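Local coordinates for caltubin, EF-hand (Lymnaea stagnalis, PDB 6VAN), which probably binds calcium through its EF-hand loops, which here hold strontium ions, at residues R34-D39 with V101-A106; D88-S93 with E97-K102. All blocks are in the same frame, centred on the assembly; numbering follows the deposited sequence.

Contact 1: R34-D39 with V101-A106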
loop_
_atom_site.group_PDB
_atom_site.type_symbol
_atom_site.label_atom_id
_atom_site.label_comp_id
_atom_site.label_asym_id
_atom_site.label_seq_id
_atom_site.Cartn_x
_atom_site.Cartn_y
_atom_site.Cartn_z
ATOM N N ARG A 34 2.391 -9.433 3.337
ATOM C CA ARG A 34 2.748 -10.081 4.626
ATOM C C ARG A 34 3.892 -9.340 5.312
ATOM O O ARG A 34 3.951 -9.429 6.551
ATOM C CB ARG A 34 3.165 -11.536 4.417
ATOM C CG ARG A 34 2.051 -12.526 4.679
ATOM C CD ARG A 34 2.554 -13.967 4.595
ATOM N NE ARG A 34 1.552 -14.931 5.034
ATOM C CZ ARG A 34 1.629 -16.247 4.860
ATOM N NH1 ARG A 34 2.673 -16.776 4.238
ATOM N NH2 ARG A 34 0.650 -17.030 5.295
ATOM N N ARG A 35 4.761 -8.669 4.555
ATOM C CA ARG A 35 5.865 -7.858 5.118
ATOM C C ARG A 35 5.284 -6.918 6.186
ATOM O O ARG A 35 5.895 -6.815 7.237
ATOM C CB ARG A 35 6.603 -7.081 4.028
ATOM C CG ARG A 35 7.537 -7.939 3.180
ATOM C CD ARG A 35 7.881 -7.348 1.818
ATOM N NE ARG A 35 8.219 -5.915 1.815
ATOM C CZ ARG A 35 7.398 -4.916 1.450
ATOM N NH1 ARG A 35 6.160 -5.157 1.051
ATOM N NH2 ARG A 35 7.825 -3.664 1.495
ATOM N N PHE A 36 4.119 -6.314 5.935
ATOM C CA PHE A 36 3.571 -5.226 6.797
ATOM C C PHE A 36 2.193 -5.551 7.376
ATOM O O PHE A 36 1.772 -4.835 8.290
ATOM C CB PHE A 36 3.573 -3.900 6.035
ATOM C CG PHE A 36 2.873 -3.879 4.698
ATOM C CD1 PHE A 36 3.552 -4.150 3.519
ATOM C CD2 PHE A 36 1.551 -3.492 4.600
ATOM C CE1 PHE A 36 2.931 -4.060 2.285
ATOM C CE2 PHE A 36 0.934 -3.404 3.359
ATOM C CZ PHE A 36 1.610 -3.720 2.212
ATOM N N LYS A 37 1.502 -6.575 6.898
ATOM C CA LYS A 37 0.306 -7.144 7.571
ATOM C C LYS A 37 0.514 -8.654 7.586
ATOM O O LYS A 37 -0.018 -9.370 6.739
ATOM C CB LYS A 37 -1.004 -6.694 6.905
ATOM C CG LYS A 37 -2.256 -6.916 7.741
ATOM C CD LYS A 37 -3.555 -6.291 7.213
ATOM C CE LYS A 37 -4.718 -6.387 8.193
ATOM N NZ LYS A 37 -5.888 -5.588 7.775
ATOM N N PRO A 38 1.354 -9.175 8.511
ATOM C CA PRO A 38 1.759 -10.586 8.484
ATOM C C PRO A 38 0.585 -11.582 8.492
ATOM O O PRO A 38 0.718 -12.648 7.909
ATOM C CB PRO A 38 2.596 -10.751 9.763
ATOM C CG PRO A 38 3.090 -9.366 10.108
ATOM C CD PRO A 38 2.019 -8.423 9.595
ATOM N N ASP A 39 -0.521 -11.235 9.147
ATOM C CA ASP A 39 -1.719 -12.108 9.241
ATOM C C ASP A 39 -2.793 -11.593 8.277
ATOM O O ASP A 39 -3.989 -11.631 8.643
ATOM C CB ASP A 39 -2.193 -12.218 10.693
ATOM C CG ASP A 39 -1.136 -12.790 11.630
ATOM O OD1 ASP A 39 -0.293 -13.578 11.151
ATOM O OD2 ASP A 39 -1.161 -12.442 12.823
ATOM N N VAL A 101 3.974 3.202 12.202
ATOM C CA VAL A 101 5.454 3.137 12.377
ATOM C C VAL A 101 5.914 1.716 12.078
ATOM O O VAL A 101 6.881 1.544 11.330
ATOM C CB VAL A 101 5.872 3.593 13.776
ATOM C CG1 VAL A 101 7.317 3.241 14.050
ATOM C CG2 VAL A 101 5.605 5.064 13.984
ATOM N N LYS A 102 5.219 0.719 12.600
ATOM C CA LYS A 102 5.601 -0.682 12.323
ATOM C C LYS A 102 5.544 -0.953 10.828
ATOM O O LYS A 102 6.441 -1.638 10.296
ATOM C CB LYS A 102 4.731 -1.670 13.087
ATOM C CG LYS A 102 5.213 -3.111 13.019
ATOM N N VAL A 103 4.528 -0.459 10.136
ATOM C CA VAL A 103 4.422 -0.679 8.684
ATOM C C VAL A 103 5.612 0.009 7.995
ATOM O O VAL A 103 6.229 -0.595 7.069
ATOM C CB VAL A 103 3.077 -0.182 8.136
ATOM C CG1 VAL A 103 3.120 -0.059 6.621
ATOM C CG2 VAL A 103 1.929 -1.060 8.602
ATOM N N ALA A 104 5.945 1.223 8.398
ATOM C CA ALA A 104 7.059 1.965 7.776
ATOM C C ALA A 104 8.377 1.200 7.955
ATOM O O ALA A 104 9.151 1.082 6.962
ATOM C CB ALA A 104 7.145 3.354 8.309
ATOM N N GLU A 105 8.617 0.638 9.132
ATOM C CA GLU A 105 9.854 -0.167 9.378
ATOM C C GLU A 105 9.817 -1.394 8.466
ATOM O O GLU A 105 10.847 -1.733 7.827
ATOM C CB GLU A 105 9.997 -0.516 10.856
ATOM C CG GLU A 105 10.331 0.678 11.729
ATOM C CD GLU A 105 10.894 0.381 13.113
ATOM O OE1 GLU A 105 11.842 -0.407 13.192
ATOM O OE2 GLU A 105 10.452 0.993 14.082
ATOM N N ALA A 106 8.661 -2.017 8.340
ATOM C CA ALA A 106 8.500 -3.268 7.577
ATOM C C ALA A 106 8.813 -3.066 6.098
ATOM O O ALA A 106 9.217 -4.048 5.460
ATOM C CB ALA A 106 7.098 -3.799 7.780
#
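R35 and F36, in the loop that follows helix 26-34, meet V103 and A106 on helix 97-106 where the N-terminal and C-terminal EF-hand pairs of the protein come together. The backbones approach closely, with F36 CA only 5.0 Å from V103 CA; apolar side chains meet one another and two backbone carbonyl oxygens, burying 204 Å² in all. F36 makes its contact with the root of its side chain: CB sits 3.9 Å from V103 CG1 and equally 3.9 Å from A106 CB, resting between two residues one helical turn apart. Because CG is placed between the backbone N and the carbonyl carbon (chi1 54°), the ring turns away from helix 97-106 and packs on L86 and V107, in keeping with the burial of F36. The other branch of V103, CG2, lies 3.8 Å from F36 O, and the V103 side chain also touches Q87 of helix 77-87. A106 suits its place by being small: its methyl CB, in the last turn of helix 97-106, packs 3.3 Å from R35 O. The R35 guanidinium passes near A106 O at an oblique tilt; its NH1 lies in plane at the edge of the F36 ring and is hydrogen-bonded to Y32 O. Here the loop packs on the second helix of the EF-hand whose metal loop includes D88 and E99, an interface between the two EF-hand pairs.

Contact 2: D88-S93 with E97-K102. With SR (strontium ion), chain E.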
loop_
_atom_site.group_PDB
_atom_site.type_symbol
_atom_site.label_atom_id
_atom_site.label_comp_id
_atom_site.label_asym_id
_atom_site.label_seq_id
_atom_site.Cartn_x
_atom_site.Cartn_y
_atom_site.Cartn_z
ATOM N N ASP A 88 -4.189 -1.069 8.906
ATOM C CA ASP A 88 -5.041 -1.269 10.104
ATOM C C ASP A 88 -4.818 -2.690 10.591
ATOM O O ASP A 88 -5.640 -3.584 10.302
ATOM C CB ASP A 88 -6.491 -0.956 9.769
ATOM C CG ASP A 88 -7.412 -1.151 10.945
ATOM O OD1 ASP A 88 -6.901 -1.347 12.095
ATOM O OD2 ASP A 88 -8.630 -1.160 10.700
ATOM N N THR A 89 -3.699 -2.917 11.250
ATOM C CA THR A 89 -3.203 -4.285 11.529
ATOM C C THR A 89 -4.243 -5.090 12.321
ATOM O O THR A 89 -4.374 -6.293 12.070
ATOM C CB THR A 89 -1.848 -4.229 12.226
ATOM O OG1 THR A 89 -1.099 -3.204 11.555
ATOM C CG2 THR A 89 -1.156 -5.564 12.170
ATOM N N ASN A 90 -4.999 -4.459 13.215
ATOM C CA ASN A 90 -5.974 -5.178 14.076
ATOM C C ASN A 90 -7.394 -4.986 13.538
ATOM O O ASN A 90 -8.301 -5.411 14.234
ATOM C CB ASN A 90 -5.860 -4.770 15.543
ATOM C CG ASN A 90 -6.365 -3.380 15.837
ATOM O OD1 ASN A 90 -6.541 -2.562 14.929
ATOM N ND2 ASN A 90 -6.601 -3.086 17.109
ATOM N N ASP A 91 -7.587 -4.353 12.379
ATOM C CA ASP A 91 -8.909 -4.258 11.706
ATOM C C ASP A 91 -9.919 -3.598 12.642
ATOM O O ASP A 91 -11.083 -4.024 12.633
ATOM C CB ASP A 91 -9.402 -5.659 11.299
ATOM C CG ASP A 91 -8.474 -6.399 10.341
ATOM O OD1 ASP A 91 -8.060 -5.792 9.323
ATOM O OD2 ASP A 91 -8.168 -7.559 10.608
ATOM N N ASP A 92 -9.545 -2.562 13.376
ATOM C CA ASP A 92 -10.493 -1.831 14.257
ATOM C C ASP A 92 -10.943 -0.508 13.620
ATOM O O ASP A 92 -11.582 0.275 14.310
ATOM C CB ASP A 92 -9.938 -1.607 15.673
ATOM C CG ASP A 92 -8.835 -0.563 15.797
ATOM O OD1 ASP A 92 -8.304 -0.102 14.751
ATOM O OD2 ASP A 92 -8.446 -0.267 16.946
ATOM N N SER A 93 -10.577 -0.257 12.364
ATOM C CA SER A 93 -11.000 0.909 11.533
ATOM C C SER A 93 -10.306 2.209 11.983
ATOM O O SER A 93 -10.731 3.308 11.619
ATOM C CB SER A 93 -12.502 1.055 11.452
ATOM O OG SER A 93 -13.015 0.082 10.550
ATOM N N GLU A 97 -0.623 5.522 15.526
ATOM C CA GLU A 97 0.767 5.900 15.319
ATOM C C GLU A 97 1.612 4.637 15.321
ATOM O O GLU A 97 2.428 4.476 14.426
ATOM C CB GLU A 97 1.194 6.872 16.403
ATOM C CG GLU A 97 2.605 7.359 16.235
ATOM C CD GLU A 97 2.979 8.438 17.220
ATOM O OE1 GLU A 97 2.349 9.504 17.175
ATOM O OE2 GLU A 97 3.901 8.201 18.002
ATOM N N ALA A 98 1.437 3.730 16.282
ATOM C CA ALA A 98 2.315 2.546 16.386
ATOM C C ALA A 98 2.131 1.619 15.182
ATOM O O ALA A 98 3.133 1.086 14.673
ATOM C CB ALA A 98 2.065 1.807 17.664
ATOM N N GLU A 99 0.902 1.408 14.718
ATOM C CA GLU A 99 0.662 0.561 13.529
ATOM C C GLU A 99 1.374 1.177 12.314
ATOM O O GLU A 99 2.019 0.416 11.544
ATOM C CB GLU A 99 -0.833 0.440 13.212
ATOM C CG GLU A 99 -1.557 -0.495 14.161
ATOM C CD GLU A 99 -3.074 -0.475 14.000
ATOM O OE1 GLU A 99 -3.668 0.608 13.724
ATOM O OE2 GLU A 99 -3.709 -1.550 14.197
ATOM N N LEU A 100 1.272 2.502 12.127
ATOM C CA LEU A 100 1.877 3.167 10.955
ATOM C C LEU A 100 3.402 3.075 11.019
ATOM O O LEU A 100 4.019 2.884 9.957
ATOM C CB LEU A 100 1.388 4.603 10.900
ATOM C CG LEU A 100 -0.095 4.794 10.579
ATOM C CD1 LEU A 100 -0.513 6.213 10.916
ATOM C CD2 LEU A 100 -0.359 4.455 9.117
ATOM N N VAL A 101 3.974 3.202 12.202
ATOM C CA VAL A 101 5.454 3.137 12.377
ATOM C C VAL A 101 5.914 1.716 12.078
ATOM O O VAL A 101 6.881 1.544 11.330
ATOM C CB VAL A 101 5.872 3.593 13.776
ATOM C CG1 VAL A 101 7.317 3.241 14.050
ATOM C CG2 VAL A 101 5.605 5.064 13.984
ATOM N N LYS A 102 5.219 0.719 12.600
ATOM C CA LYS A 102 5.601 -0.682 12.323
ATOM C C LYS A 102 5.544 -0.953 10.828
ATOM O O LYS A 102 6.441 -1.638 10.296
ATOM C CB LYS A 102 4.731 -1.670 13.087
ATOM C CG LYS A 102 5.213 -3.111 13.019
HETATM SR SR SR E . -5.973 -0.402 14.104
HETATM O O HOH W 1 1.509 -2.450 12.062
HETATM O O HOH W 2 -5.725 0.265 16.460
#
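E99 and the loop residues D88, N90 and D92 are joined first of all by metal coordination. Both carboxylate oxygens of E99 grip the strontium ion, each at 2.5 Å to SR, while D88 OD1, N90 OD1 and D92 OD1 supply one oxygen each; F94 O and water 2 complete seven ligands. The E99 chain leaves CB beside the backbone N (chi1 -75°) and runs extended beyond CG, which carries its carboxylate from the helix to the ion. There N90 OD1 lies 3.1 Å from E99 OE2, with amide and carboxylate planes 85° apart; the ion, presumably, makes this crowding of oxygens tolerable.

Hydrogen bonds help to hold the ligands. T96 N holds E99 OE1, and within the loop S93 N meets D88 OD2 at 2.7 Å on its syn side. D88 OD1 serves both the metal and D92 N, so both oxygens of the aspartate bind the loop backbone. N90 N adds a weak bond to E99 OE2 (3.3 Å).

Water 1 bridges T89 OG1 and E99 O, donating to both, and T89 OG1 also packs 3.8 Å from E99 CG. Oxygens from loop positions closed by a bidentate helix glutamate are the signature of the EF-hand calcium-binding loop.

From the N terminus the chain passes helix 26-34, and residues 34-39 form the first side of contact 1. It then runs through helices 42-52, 62-71 and 77-87 before reaching 88-93, which opens contact 2. That contact closes a short loop, with three residues between its segments, onto 97-102; contact 1 closes on 101-106 of the same helix, sharing V101 and K102. The short closure thus starts within the long one and both finish on helix 97-106. K37 joins them directly: its NZ makes a 2.7 Å salt bridge to D91 OD1 and probably a hydrogen bond to D88 O, tying the first EF-hand pair to a metal loop of the second.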